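Long-range contacts in 3',5'-cyclic-nucleotide phosphodiesterase 1 (Saccharomyces cerevisiae, PDB 4OJV), which belongs to the class II cyclic-nucleotide phosphodiesterases of the metallo-hydrolase/oxidoreductase clan and carries a pair of zinc ions: residues A[5-10]-A[22-27]; A[84-89]-A[363-368]; A[211-216]-A[242-247]. All blocks are in the same frame, centred on the assembly; numbering follows the deposited sequence.

Contact 1: residues A[5-10]-A[22-27]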
ATOM      1  N   GLU A   5     -13.661 -20.932  -3.705  1.00 11.09           N
ATOM      2  CA  GLU A   5     -12.406 -20.488  -4.299  1.00 11.41           C
ATOM      3  C   GLU A   5     -11.930 -19.254  -3.544  1.00 10.46           C
ATOM      4  O   GLU A   5     -12.677 -18.275  -3.405  1.00 11.50           O
ATOM      5  CB  GLU A   5     -12.565 -20.162  -5.784  1.00 12.21           C
ATOM      6  CG  GLU A   5     -12.864 -21.387  -6.632  1.00 14.70           C
ATOM      7  CD  GLU A   5     -13.124 -21.082  -8.101  1.00 15.81           C
ATOM      8  OE1 GLU A   5     -13.451 -22.038  -8.840  1.00 16.75           O
ATOM      9  OE2 GLU A   5     -13.010 -19.907  -8.514  1.00 16.22           O
ATOM     10  N   ILE A   6     -10.697 -19.312  -3.049  1.00 10.57           N
ATOM     11  CA  ILE A   6     -10.123 -18.215  -2.271  1.00 10.13           C
ATOM     12  C   ILE A   6      -8.891 -17.701  -2.998  1.00 10.09           C
ATOM     13  O   ILE A   6      -7.906 -18.429  -3.133  1.00 11.22           O
ATOM     14  CB  ILE A   6      -9.721 -18.653  -0.846  1.00 11.29           C
ATOM     15  CG1 ILE A   6     -10.902 -19.292  -0.092  1.00 12.68           C
ATOM     16  CG2 ILE A   6      -9.154 -17.458  -0.083  1.00 12.50           C
ATOM     17  CD1 ILE A   6     -10.544 -19.729   1.315  1.00 16.44           C
ATOM     18  N   THR A   7      -8.949 -16.461  -3.478  1.00 10.38           N
ATOM     19  CA  THR A   7      -7.797 -15.843  -4.121  1.00 10.69           C
ATOM     20  C   THR A   7      -7.024 -15.068  -3.057  1.00 10.44           C
ATOM     21  O   THR A   7      -7.566 -14.161  -2.430  1.00 11.19           O
ATOM     22  CB  THR A   7      -8.209 -14.876  -5.246  1.00 12.84           C
ATOM     23  OG1 THR A   7      -9.182 -15.488  -6.102  1.00 15.59           O
ATOM     24  CG2 THR A   7      -6.991 -14.489  -6.070  1.00 13.91           C
ATOM     25  N   ILE A   8      -5.763 -15.425  -2.864  1.00 10.35           N
ATOM     26  CA  ILE A   8      -4.914 -14.735  -1.899  1.00 10.15           C
ATOM     27  C   ILE A   8      -4.292 -13.520  -2.576  1.00 10.05           C
ATOM     28  O   ILE A   8      -3.343 -13.656  -3.344  1.00 12.05           O
ATOM     29  CB  ILE A   8      -3.810 -15.656  -1.342  1.00 11.20           C
ATOM     30  CG1 ILE A   8      -4.397 -16.993  -0.872  1.00 13.47           C
ATOM     31  CG2 ILE A   8      -3.043 -14.939  -0.234  1.00 11.88           C
ATOM     32  CD1 ILE A   8      -5.308 -16.914   0.323  1.00 15.44           C
ATOM     33  N   LEU A   9      -4.856 -12.337  -2.339  1.00 10.20           N
ATOM     34  CA  LEU A   9      -4.260 -11.119  -2.885  1.00 10.81           C
ATOM     35  C   LEU A   9      -3.105 -10.639  -2.035  1.00 10.30           C
ATOM     36  O   LEU A   9      -2.102 -10.149  -2.558  1.00 13.35           O
ATOM     37  CB  LEU A   9      -5.288 -10.002  -3.069  1.00 12.17           C
ATOM     38  CG  LEU A   9      -6.390 -10.267  -4.086  1.00 12.41           C
ATOM     39  CD1 LEU A   9      -7.218  -9.016  -4.300  1.00 13.48           C
ATOM     40  CD2 LEU A   9      -5.851 -10.771  -5.422  1.00 14.94           C
ATOM     41  N   GLY A  10      -3.245 -10.771  -0.720  1.00 10.16           N
ATOM     42  CA  GLY A  10      -2.199 -10.335   0.186  1.00 10.99           C
ATOM     43  C   GLY A  10      -2.233 -11.131   1.465  1.00 11.06           C
ATOM     44  O   GLY A  10      -3.305 -11.362   2.044  1.00 12.14           O
ATOM     45  N   CYS A  22      -5.611  -9.366   2.267  1.00  8.68           N
ATOM     46  CA  CYS A  22      -6.858  -9.330   1.502  1.00  8.85           C
ATOM     47  C   CYS A  22      -7.071 -10.675   0.818  1.00  9.03           C
ATOM     48  O   CYS A  22      -6.163 -11.177   0.131  1.00  9.61           O
ATOM     49  CB  CYS A  22      -6.828  -8.233   0.438  1.00 10.12           C
ATOM     50  SG  CYS A  22      -8.350  -8.168  -0.551  1.00 11.58           S
ATOM     51  N   PHE A  23      -8.264 -11.245   0.992  1.00  8.76           N
ATOM     52  CA  PHE A  23      -8.625 -12.519   0.362  1.00  9.64           C
ATOM     53  C   PHE A  23      -9.906 -12.321  -0.423  1.00  9.75           C
ATOM     54  O   PHE A  23     -10.849 -11.712   0.078  1.00 11.92           O
ATOM     55  CB  PHE A  23      -8.820 -13.599   1.437  1.00 10.44           C
ATOM     56  CG  PHE A  23      -7.732 -13.614   2.473  1.00 10.20           C
ATOM     57  CD1 PHE A  23      -6.417 -13.926   2.138  1.00 12.12           C
ATOM     58  CD2 PHE A  23      -8.017 -13.285   3.789  1.00 11.05           C
ATOM     59  CE1 PHE A  23      -5.419 -13.914   3.103  1.00 12.75           C
ATOM     60  CE2 PHE A  23      -7.024 -13.274   4.755  1.00 12.14           C
ATOM     61  CZ  PHE A  23      -5.723 -13.592   4.414  1.00 11.91           C
ATOM     62  N   ILE A  24      -9.952 -12.799  -1.663  1.00  9.69           N
ATOM     63  CA  ILE A  24     -11.167 -12.762  -2.472  1.00 10.17           C
ATOM     64  C   ILE A  24     -11.857 -14.121  -2.389  1.00  9.33           C
ATOM     65  O   ILE A  24     -11.197 -15.161  -2.472  1.00 10.04           O
ATOM     66  CB  ILE A  24     -10.838 -12.420  -3.944  1.00 12.49           C
ATOM     67  CG1 ILE A  24     -10.139 -11.063  -4.060  1.00 13.74           C
ATOM     68  CG2 ILE A  24     -12.079 -12.511  -4.830  1.00 13.57           C
ATOM     69  CD1 ILE A  24     -10.932  -9.901  -3.524  1.00 15.90           C
ATOM     70  N   LEU A  25     -13.178 -14.107  -2.242  1.00  9.38           N
ATOM     71  CA  LEU A  25     -13.970 -15.335  -2.166  1.00  9.83           C
ATOM     72  C   LEU A  25     -15.021 -15.376  -3.255  1.00  9.94           C
ATOM     73  O   LEU A  25     -15.659 -14.355  -3.549  1.00 10.55           O
ATOM     74  CB  LEU A  25     -14.708 -15.416  -0.833  1.00 10.53           C
ATOM     75  CG  LEU A  25     -13.946 -15.190   0.469  1.00 11.82           C
ATOM     76  CD1 LEU A  25     -14.882 -15.290   1.663  1.00 12.95           C
ATOM     77  CD2 LEU A  25     -12.802 -16.178   0.605  1.00 13.69           C
ATOM     78  N   LYS A  26     -15.237 -16.567  -3.811  1.00  9.89           N
ATOM     79  CA  LYS A  26     -16.385 -16.820  -4.673  1.00 10.47           C
ATOM     80  C   LYS A  26     -16.728 -18.305  -4.605  1.00 11.16           C
ATOM     81  O   LYS A  26     -15.901 -19.123  -4.201  1.00 11.23           O
ATOM     82  CB  LYS A  26     -16.114 -16.389  -6.121  1.00 11.40           C
ATOM     83  CG  LYS A  26     -14.998 -17.173  -6.810  1.00 11.49           C
ATOM     84  CD  LYS A  26     -14.818 -16.776  -8.278  1.00 12.76           C
ATOM     85  CE  LYS A  26     -15.871 -17.366  -9.212  1.00 13.52           C
ATOM     86  NZ  LYS A  26     -15.836 -18.857  -9.289  1.00 13.86           N
ATOM     87  N   PRO A  27     -17.954 -18.672  -5.016  1.00 11.10           N
ATOM     88  CA  PRO A  27     -18.277 -20.089  -5.119  1.00 11.81           C
ATOM     89  C   PRO A  27     -17.386 -20.763  -6.154  1.00 12.14           C
ATOM     90  O   PRO A  27     -17.009 -20.149  -7.156  1.00 12.80           O
ATOM     91  CB  PRO A  27     -19.730 -20.082  -5.608  1.00 12.72           C
ATOM     92  CG  PRO A  27     -20.276 -18.768  -5.158  1.00 12.48           C
ATOM     93  CD  PRO A  27     -19.119 -17.821  -5.323  1.00 11.67           C
TER

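Contact 2: residues A[84-89]-A[363-368]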
ATOM      1  N   LEU A  84      -2.742 -29.806  -0.569  1.00 15.69           N
ATOM      2  CA  LEU A  84      -3.481 -28.568  -0.786  1.00 14.72           C
ATOM      3  C   LEU A  84      -3.830 -28.371  -2.252  1.00 14.19           C
ATOM      4  O   LEU A  84      -2.969 -28.445  -3.122  1.00 15.70           O
ATOM      5  CB  LEU A  84      -2.675 -27.370  -0.282  1.00 14.22           C
ATOM      6  CG  LEU A  84      -3.377 -26.015  -0.392  1.00 13.56           C
ATOM      7  CD1 LEU A  84      -4.572 -25.945   0.553  1.00 16.22           C
ATOM      8  CD2 LEU A  84      -2.375 -24.907  -0.102  1.00 15.06           C
ATOM      9  N   ASN A  85      -5.105 -28.093  -2.505  1.00 14.48           N
ATOM     10  CA  ASN A  85      -5.578 -27.805  -3.841  1.00 14.64           C
ATOM     11  C   ASN A  85      -5.360 -26.311  -4.114  1.00 13.49           C
ATOM     12  O   ASN A  85      -6.144 -25.458  -3.677  1.00 13.61           O
ATOM     13  CB  ASN A  85      -7.056 -28.193  -3.952  1.00 15.84           C
ATOM     14  CG  ASN A  85      -7.558 -28.215  -5.379  1.00 16.92           C
ATOM     15  OD1 ASN A  85      -6.984 -27.586  -6.265  1.00 18.58           O
ATOM     16  ND2 ASN A  85      -8.650 -28.949  -5.609  1.00 20.31           N
ATOM     17  N   ILE A  86      -4.286 -26.013  -4.833  1.00 13.85           N
ATOM     18  CA  ILE A  86      -3.837 -24.647  -5.072  1.00 13.34           C
ATOM     19  C   ILE A  86      -3.419 -24.490  -6.527  1.00 14.03           C
ATOM     20  O   ILE A  86      -2.885 -25.424  -7.140  1.00 17.54           O
ATOM     21  CB  ILE A  86      -2.671 -24.281  -4.114  1.00 13.76           C
ATOM     22  CG1 ILE A  86      -2.195 -22.830  -4.295  1.00 14.03           C
ATOM     23  CG2 ILE A  86      -1.519 -25.280  -4.236  1.00 15.45           C
ATOM     24  CD1 ILE A  86      -1.246 -22.374  -3.202  1.00 15.13           C
ATOM     25  N   GLN A  87      -3.667 -23.314  -7.080  1.00 13.66           N
ATOM     26  CA  GLN A  87      -3.197 -22.992  -8.411  1.00 15.19           C
ATOM     27  C   GLN A  87      -2.634 -21.587  -8.434  1.00 14.34           C
ATOM     28  O   GLN A  87      -3.073 -20.728  -7.676  1.00 14.65           O
ATOM     29  CB  GLN A  87      -4.332 -23.125  -9.427  1.00 17.96           C
ATOM     30  CG  GLN A  87      -4.969 -24.512  -9.496  1.00 22.72           C
ATOM     31  CD  GLN A  87      -4.170 -25.522 -10.312  1.00 22.91           C
ATOM     32  OE1 GLN A  87      -2.991 -25.773 -10.043  1.00 32.02           O
ATOM     33  NE2 GLN A  87      -4.816 -26.114 -11.298  1.00 39.50           N
ATOM     34  N   LYS A  88      -1.655 -21.351  -9.295  1.00 15.21           N
ATOM     35  CA  LYS A  88      -1.157 -20.007  -9.526  1.00 14.48           C
ATOM     36  C   LYS A  88      -2.167 -19.235 -10.354  1.00 14.94           C
ATOM     37  O   LYS A  88      -2.765 -19.777 -11.288  1.00 16.79           O
ATOM     38  CB  LYS A  88       0.185 -20.055 -10.263  1.00 17.27           C
ATOM     39  CG  LYS A  88       0.839 -18.696 -10.435  1.00 18.05           C
ATOM     40  CD  LYS A  88       2.170 -18.782 -11.163  1.00 21.87           C
ATOM     41  CE  LYS A  88       2.789 -17.400 -11.282  1.00 25.42           C
ATOM     42  NZ  LYS A  88       4.198 -17.442 -11.758  1.00 30.35           N
ATOM     43  N   GLY A  89      -2.347 -17.963 -10.015  1.00 14.53           N
ATOM     44  CA  GLY A  89      -3.203 -17.074 -10.771  1.00 15.17           C
ATOM     45  C   GLY A  89      -4.664 -17.144 -10.390  1.00 13.72           C
ATOM     46  O   GLY A  89      -5.043 -17.791  -9.402  1.00 14.48           O
ATOM     47  N   GLU A 363       0.450 -15.233  -1.781  1.00 11.62           N
ATOM     48  CA  GLU A 363      -0.122 -14.253  -2.683  1.00 11.87           C
ATOM     49  C   GLU A 363      -0.045 -14.728  -4.121  1.00 11.51           C
ATOM     50  O   GLU A 363       0.893 -15.445  -4.503  1.00 12.48           O
ATOM     51  CB  GLU A 363       0.647 -12.942  -2.574  1.00 14.11           C
ATOM     52  CG  GLU A 363       0.532 -12.275  -1.229  1.00 16.44           C
ATOM     53  CD  GLU A 363       1.545 -12.712  -0.185  1.00 16.85           C
ATOM     54  OE1 GLU A 363       2.310 -13.738  -0.329  1.00 14.39           O
ATOM     55  OE2 GLU A 363       1.539 -11.963   0.818  1.00 19.24           O
ATOM     56  N   GLY A 364      -1.033 -14.339  -4.915  1.00 11.38           N
ATOM     57  CA  GLY A 364      -1.013 -14.656  -6.338  1.00 12.76           C
ATOM     58  C   GLY A 364      -1.460 -16.074  -6.635  1.00 11.86           C
ATOM     59  O   GLY A 364      -1.216 -16.577  -7.730  1.00 13.41           O
ATOM     60  N   HIS A 365      -2.123 -16.714  -5.671  1.00 11.57           N
ATOM     61  CA  HIS A 365      -2.617 -18.082  -5.823  1.00 11.40           C
ATOM     62  C   HIS A 365      -4.050 -18.184  -5.404  1.00 11.58           C
ATOM     63  O   HIS A 365      -4.534 -17.368  -4.616  1.00 11.62           O
ATOM     64  CB  HIS A 365      -1.752 -19.053  -5.014  1.00 12.24           C
ATOM     65  CG  HIS A 365      -0.339 -19.131  -5.509  1.00 12.47           C
ATOM     66  ND1 HIS A 365       0.577 -18.182  -5.237  1.00 13.84           N
ATOM     67  CD2 HIS A 365       0.282 -20.054  -6.346  1.00 14.58           C
ATOM     68  CE1 HIS A 365       1.734 -18.502  -5.843  1.00 16.09           C
ATOM     69  NE2 HIS A 365       1.545 -19.641  -6.527  1.00 16.23           N
ATOM     70  N   THR A 366      -4.737 -19.195  -5.928  1.00 11.19           N
ATOM     71  CA  THR A 366      -6.105 -19.510  -5.567  1.00 10.96           C
ATOM     72  C   THR A 366      -6.155 -20.869  -4.881  1.00 11.14           C
ATOM     73  O   THR A 366      -5.526 -21.833  -5.333  1.00 12.07           O
ATOM     74  CB  THR A 366      -7.011 -19.504  -6.817  1.00 11.63           C
ATOM     75  OG1 THR A 366      -6.922 -18.219  -7.441  1.00 12.32           O
ATOM     76  CG2 THR A 366      -8.468 -19.780  -6.450  1.00 12.74           C
ATOM     77  N   LEU A 367      -6.880 -20.931  -3.770  1.00 10.68           N
ATOM     78  CA  LEU A 367      -7.132 -22.180  -3.050  1.00 11.02           C
ATOM     79  C   LEU A 367      -8.531 -22.660  -3.371  1.00 10.83           C
ATOM     80  O   LEU A 367      -9.451 -21.852  -3.507  1.00 12.32           O
ATOM     81  CB  LEU A 367      -7.044 -21.968  -1.541  1.00 11.87           C
ATOM     82  CG  LEU A 367      -5.820 -21.246  -0.995  1.00 13.18           C
ATOM     83  CD1 LEU A 367      -5.892 -21.142   0.519  1.00 15.90           C
ATOM     84  CD2 LEU A 367      -4.567 -21.986  -1.408  1.00 15.77           C
ATOM     85  N   PHE A 368      -8.691 -23.979  -3.453  1.00 12.07           N
ATOM     86  CA  PHE A 368      -9.965 -24.603  -3.784  1.00 13.08           C
ATOM     87  C   PHE A 368     -10.290 -25.506  -2.613  1.00 13.84           C
ATOM     88  O   PHE A 368      -9.620 -26.519  -2.418  1.00 15.77           O
ATOM     89  CB  PHE A 368      -9.841 -25.386  -5.097  1.00 14.90           C
ATOM     90  CG  PHE A 368      -9.455 -24.527  -6.276  1.00 13.83           C
ATOM     91  CD1 PHE A 368      -8.132 -24.184  -6.501  1.00 14.17           C
ATOM     92  CD2 PHE A 368     -10.425 -24.044  -7.151  1.00 15.41           C
ATOM     93  CE1 PHE A 368      -7.779 -23.367  -7.569  1.00 14.32           C
ATOM     94  CE2 PHE A 368     -10.074 -23.237  -8.227  1.00 15.86           C
ATOM     95  CZ  PHE A 368      -8.749 -22.904  -8.441  1.00 15.58           C
TER

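Contact 3: residues A[211-216]-A[242-247]. With ZN (zinc ion), chain D; ZN (zinc ion), chain E.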
ATOM      1  N   VAL A 211     -12.937 -10.578  18.364  1.00 12.78           N
ATOM      2  CA  VAL A 211     -11.780 -11.167  19.042  1.00 12.27           C
ATOM      3  C   VAL A 211     -10.849 -10.046  19.529  1.00 12.30           C
ATOM      4  O   VAL A 211     -11.032  -8.875  19.166  1.00 11.87           O
ATOM      5  CB  VAL A 211     -11.013 -12.192  18.155  1.00 12.32           C
ATOM      6  CG1 VAL A 211     -11.910 -13.354  17.741  1.00 13.48           C
ATOM      7  CG2 VAL A 211     -10.384 -11.524  16.935  1.00 12.94           C
ATOM      8  N   HIS A 212      -9.862 -10.403  20.351  1.00 12.42           N
ATOM      9  CA  HIS A 212      -8.871  -9.439  20.838  1.00 12.80           C
ATOM     10  C   HIS A 212      -7.664  -9.331  19.941  1.00 12.34           C
ATOM     11  O   HIS A 212      -7.175 -10.334  19.414  1.00 12.97           O
ATOM     12  CB  HIS A 212      -8.381  -9.803  22.233  1.00 13.87           C
ATOM     13  CG  HIS A 212      -9.452  -9.794  23.289  1.00 14.65           C
ATOM     14  ND1 HIS A 212     -10.072  -8.674  23.711  1.00 17.01           N
ATOM     15  CD2 HIS A 212      -9.996 -10.839  24.008  1.00 14.92           C
ATOM     16  CE1 HIS A 212     -10.964  -9.000  24.669  1.00 16.71           C
ATOM     17  NE2 HIS A 212     -10.915 -10.322  24.848  1.00 18.81           N
ATOM     18  N   HIS A 213      -7.121  -8.119  19.842  1.00 11.79           N
ATOM     19  CA  HIS A 213      -5.953  -7.823  18.999  1.00 12.05           C
ATOM     20  C   HIS A 213      -5.093  -6.761  19.658  1.00 12.05           C
ATOM     21  O   HIS A 213      -4.664  -5.786  19.043  1.00 13.12           O
ATOM     22  CB  HIS A 213      -6.433  -7.475  17.576  1.00 11.98           C
ATOM     23  CG  HIS A 213      -5.350  -7.010  16.615  1.00 11.59           C
ATOM     24  ND1 HIS A 213      -4.093  -7.504  16.616  1.00 11.22           N
ATOM     25  CD2 HIS A 213      -5.396  -6.066  15.602  1.00 11.12           C
ATOM     26  CE1 HIS A 213      -3.367  -6.888  15.655  1.00 12.24           C
ATOM     27  NE2 HIS A 213      -4.165  -6.023  15.024  1.00 11.87           N
ATOM     28  N   GLY A 214      -4.837  -6.949  20.953  1.00 13.70           N
ATOM     29  CA  GLY A 214      -3.906  -6.093  21.681  1.00 14.67           C
ATOM     30  C   GLY A 214      -4.582  -4.901  22.317  1.00 13.62           C
ATOM     31  O   GLY A 214      -5.801  -4.883  22.513  1.00 14.21           O
ATOM     32  N   ILE A 215      -3.778  -3.898  22.640  1.00 13.90           N
ATOM     33  CA  ILE A 215      -4.263  -2.711  23.346  1.00 14.20           C
ATOM     34  C   ILE A 215      -3.600  -1.465  22.778  1.00 13.43           C
ATOM     35  O   ILE A 215      -2.515  -1.543  22.192  1.00 14.85           O
ATOM     36  CB  ILE A 215      -4.026  -2.779  24.880  1.00 16.99           C
ATOM     37  CG1 ILE A 215      -2.529  -2.897  25.192  1.00 18.09           C
ATOM     38  CG2 ILE A 215      -4.819  -3.917  25.514  1.00 18.12           C
ATOM     39  CD1 ILE A 215      -2.166  -2.764  26.656  1.00 20.64           C
ATOM     40  N   GLY A 216      -4.251  -0.322  22.954  1.00 12.75           N
ATOM     41  CA  GLY A 216      -3.675   0.941  22.515  1.00 12.07           C
ATOM     42  C   GLY A 216      -2.354   1.244  23.200  1.00 11.86           C
ATOM     43  O   GLY A 216      -2.220   1.040  24.409  1.00 13.01           O
ATOM     44  N   CYS A 242      -9.931 -15.033   9.210  1.00 10.49           N
ATOM     45  CA  CYS A 242      -9.660 -14.327  10.466  1.00 10.93           C
ATOM     46  C   CYS A 242      -8.934 -13.005  10.294  1.00 10.84           C
ATOM     47  O   CYS A 242      -8.033 -12.863   9.459  1.00 11.76           O
ATOM     48  CB  CYS A 242      -8.803 -15.206  11.384  1.00 11.57           C
ATOM     49  SG  CYS A 242      -9.522 -16.815  11.771  1.00 12.83           S
ATOM     50  N   GLY A 243      -9.300 -12.043  11.132  1.00 10.75           N
ATOM     51  CA  GLY A 243      -8.456 -10.873  11.341  1.00 11.16           C
ATOM     52  C   GLY A 243      -7.364 -11.148  12.360  1.00 10.55           C
ATOM     53  O   GLY A 243      -7.379 -12.196  13.028  1.00 10.97           O
ATOM     54  N   ASP A 244      -6.437 -10.194  12.493  1.00 10.35           N
ATOM     55  CA  ASP A 244      -5.313 -10.294  13.434  1.00 10.87           C
ATOM     56  C   ASP A 244      -5.881 -10.601  14.825  1.00 10.87           C
ATOM     57  O   ASP A 244      -6.967 -10.121  15.176  1.00 11.13           O
ATOM     58  CB  ASP A 244      -4.497  -8.978  13.535  1.00 11.07           C
ATOM     59  CG  ASP A 244      -3.949  -8.430  12.179  1.00 10.53           C
ATOM     60  OD1 ASP A 244      -4.168  -9.190  11.175  1.00 10.97           O
ATOM     61  OD2 ASP A 244      -3.365  -7.222  12.166  1.00 12.90           O
ATOM     62  N   VAL A 245      -5.149 -11.369  15.619  1.00 11.40           N
ATOM     63  CA  VAL A 245      -5.691 -11.862  16.881  1.00 11.32           C
ATOM     64  C   VAL A 245      -4.568 -12.278  17.820  1.00 11.81           C
ATOM     65  O   VAL A 245      -3.495 -12.711  17.386  1.00 12.45           O
ATOM     66  CB  VAL A 245      -6.682 -13.036  16.626  1.00 11.65           C
ATOM     67  CG1 VAL A 245      -5.958 -14.244  16.034  1.00 13.15           C
ATOM     68  CG2 VAL A 245      -7.437 -13.428  17.894  1.00 13.02           C
ATOM     69  N   GLU A 246      -4.836 -12.138  19.120  1.00 12.53           N
ATOM     70  CA  GLU A 246      -3.990 -12.684  20.177  1.00 14.14           C
ATOM     71  C   GLU A 246      -4.844 -13.528  21.120  1.00 14.77           C
ATOM     72  O   GLU A 246      -6.071 -13.398  21.154  1.00 14.78           O
ATOM     73  CB  GLU A 246      -3.295 -11.556  20.947  1.00 16.42           C
ATOM     74  CG  GLU A 246      -4.257 -10.624  21.654  1.00 18.12           C
ATOM     75  CD  GLU A 246      -3.570  -9.594  22.520  1.00 20.65           C
ATOM     76  OE1 GLU A 246      -4.303  -8.810  23.152  1.00 22.74           O
ATOM     77  OE2 GLU A 246      -2.317  -9.564  22.564  1.00 23.20           O
ATOM     78  N   GLN A 247      -4.190 -14.399  21.880  1.00 15.38           N
ATOM     79  CA  GLN A 247      -4.860 -15.178  22.923  1.00 16.91           C
ATOM     80  C   GLN A 247      -5.574 -14.259  23.922  1.00 16.73           C
ATOM     81  O   GLN A 247      -5.119 -13.151  24.192  1.00 16.55           O
ATOM     82  CB  GLN A 247      -3.824 -16.059  23.642  1.00 22.54           C
ATOM     83  CG  GLN A 247      -4.327 -16.842  24.852  1.00 29.54           C
ATOM     84  CD  GLN A 247      -3.215 -17.503  25.651  1.00 35.72           C
ATOM     85  OE1 GLN A 247      -3.365 -18.633  26.120  1.00 44.65           O
ATOM     86  NE2 GLN A 247      -2.096 -16.802  25.817  1.00 37.48           N
TER
HETATM   87 ZN    ZN D 403      -3.721  -5.230  13.087  1.00 14.28          ZN
HETATM   88 ZN    ZN E 404      -2.456  -6.652  10.354  1.00 12.85          ZN
HETATM   89  O   HOH W   1      -8.905 -12.979  21.146  1.00 15.12           O
HETATM   90  O   HOH W   2      -6.704  -7.223  23.868  1.00 26.32           O
HETATM   91  O   HOH W   3      -2.896  -4.976  11.384  1.00 13.33           O

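Contact 1: residues A[5-10]-A[22-27]
K26 NZ is gripped by four acceptors. It forms a salt bridge with E5 OE2 at 3.1 Å and donates to P27 O at 2.8 Å. T30 O and S93 OG complete the grip. The ammonium meets E5 OE2 from above the carboxylate plane. The E5 side chain is extended, while the K26 chain bends at chi3 (-77°) and chi4 (-64°), which turns NZ back over the carboxylate. S91 OG also bonds E5 OE2, and R29 N bonds E5 OE1, so both oxygens of this buried carboxylate have partners. Antiparallel backbone bonds join the two strands, among them T7 N to I24 O at 2.8 Å. Side chains alternate between the two faces. On one, I6 CG1 lies alongside L25 CD2 at 3.7 Å, and I8 CD1 meets F23 CD1 at 3.7 Å. This face packs on strand 238-242 of the second sheet. On the other, L9 CD1 reaches I24 CG1 at 3.6 Å, and T7 and L9 touch helix 44-53. The register slips at the far end. There C22 O accepts from G10 N at 3.1 Å and, weakly, from L9 N at 3.0 Å. L9 and G10 both face C22, a classic beta bulge. The pair is part of a mixed sheet with helices on one face and a second sheet on the other, the layered alpha-beta-beta-alpha architecture of the metallo-beta-lactamase fold.

Contact 2: residues A[84-89]-A[363-368]
This is an antiparallel strand pairing at the edge of the mixed sheet of the metallo-beta-lactamase-type fold. Within this chain, strand 86-88 is an outermost strand of the sheet. It lies against the C-terminal strand 365-368, whose other side borders strand 4-8. Q87 and T366 form the hydrogen-bonded pair, with Q87 N to T366 O and T366 N to Q87 O both at 2.9 Å. F368 N adds a bond to N85 O at 3.0 Å. On one face I86 CD1 lies 3.8 Å from L367 CD2, and L84 CD2 comes in obliquely to the same methyl. L84 and L367 also touch I323 of the second sheet. Next to them, H365 CD2 packs against K88 CA at 3.5 Å. The imidazole is held at both nitrogens: ND1 donates to E363 O, and NE2 bonds E63 OE2. On the other face the F368 ring spans N85 and Q87. Its CE1 meets Q87 CG at 3.6 Å, and N85 O sits in plane at the ring edge. Just past the end of strand 86-88 and before the start of 365-368, G89 N bonds G364 O. There T366 holds OG1 beside its backbone N (chi1 -58°), and this hydroxyl donates to G89 O at 2.7 Å, in the carbonyl plane.

Contact 3: residues A[211-216]-A[242-247]
H213 and D244 reach the zinc ions through different first torsions. H213 holds CG opposite its backbone N (chi1 174°), whereas D244 places CG beside its backbone N (chi1 -55°). The two side chains then run side by side in the same direction. The imidazole and carboxylate planes stand nearly perpendicular, 88° apart. H213 NE2 binds one zinc ion at 2.1 Å. D244 OD2 bridges both, at 2.2 Å from that ion and 2.1 Å from the second. A water also spans the two metals. H128 and H130 add to the first site, and D132, H133 and H326 to the second. H213 ND1 bonds G293 O, so the ring is held at both nitrogens, by the zinc ion and by this carbonyl. Next to the ligands the two backbones are tied together. E246 N donates to H212 O at 3.0 Å. One water accepts from H212 N and donates to E246 O, both at 2.9 Å. The E246 chain is extended and brings OE1 to G214 N, but that bond is weak. Apolar packing adds to this: V211 CG2 meets V245 CG2 at 3.6 Å, and both valines touch L257 of helix 256-267. V245 N is bonded to E279 OE1, so the residue after the bridging aspartate is also held. The strand 211-215 histidine and the aspartate of the loop after strand 238-242 are characteristic of the two-zinc site of metallo-beta-lactamase-like enzymes.

How the contacts relate
Contacts 1 and 2 belong to one mixed sheet. Strands 4-8 and 365-368 are neighbours in it, so the two contacts join four adjacent strands, with centres about 9 Å apart. The N- and C-terminal strands therefore meet side by side. Contact 3 belongs to the other sheet, through strand 204-215 and the loop leaving strand 238-242. Its centre is about 22 Å from that of contact 1 and about 27 Å from that of contact 2. Contact 3 touches neither: its nearest atoms are about 5 Å from contact 1 and about 11 Å from contact 2. Contact 1 closes first in sequence; contact 3 forms entirely between the two halves of contact 2. The F23 side chain is about 10 Å from a zinc ion.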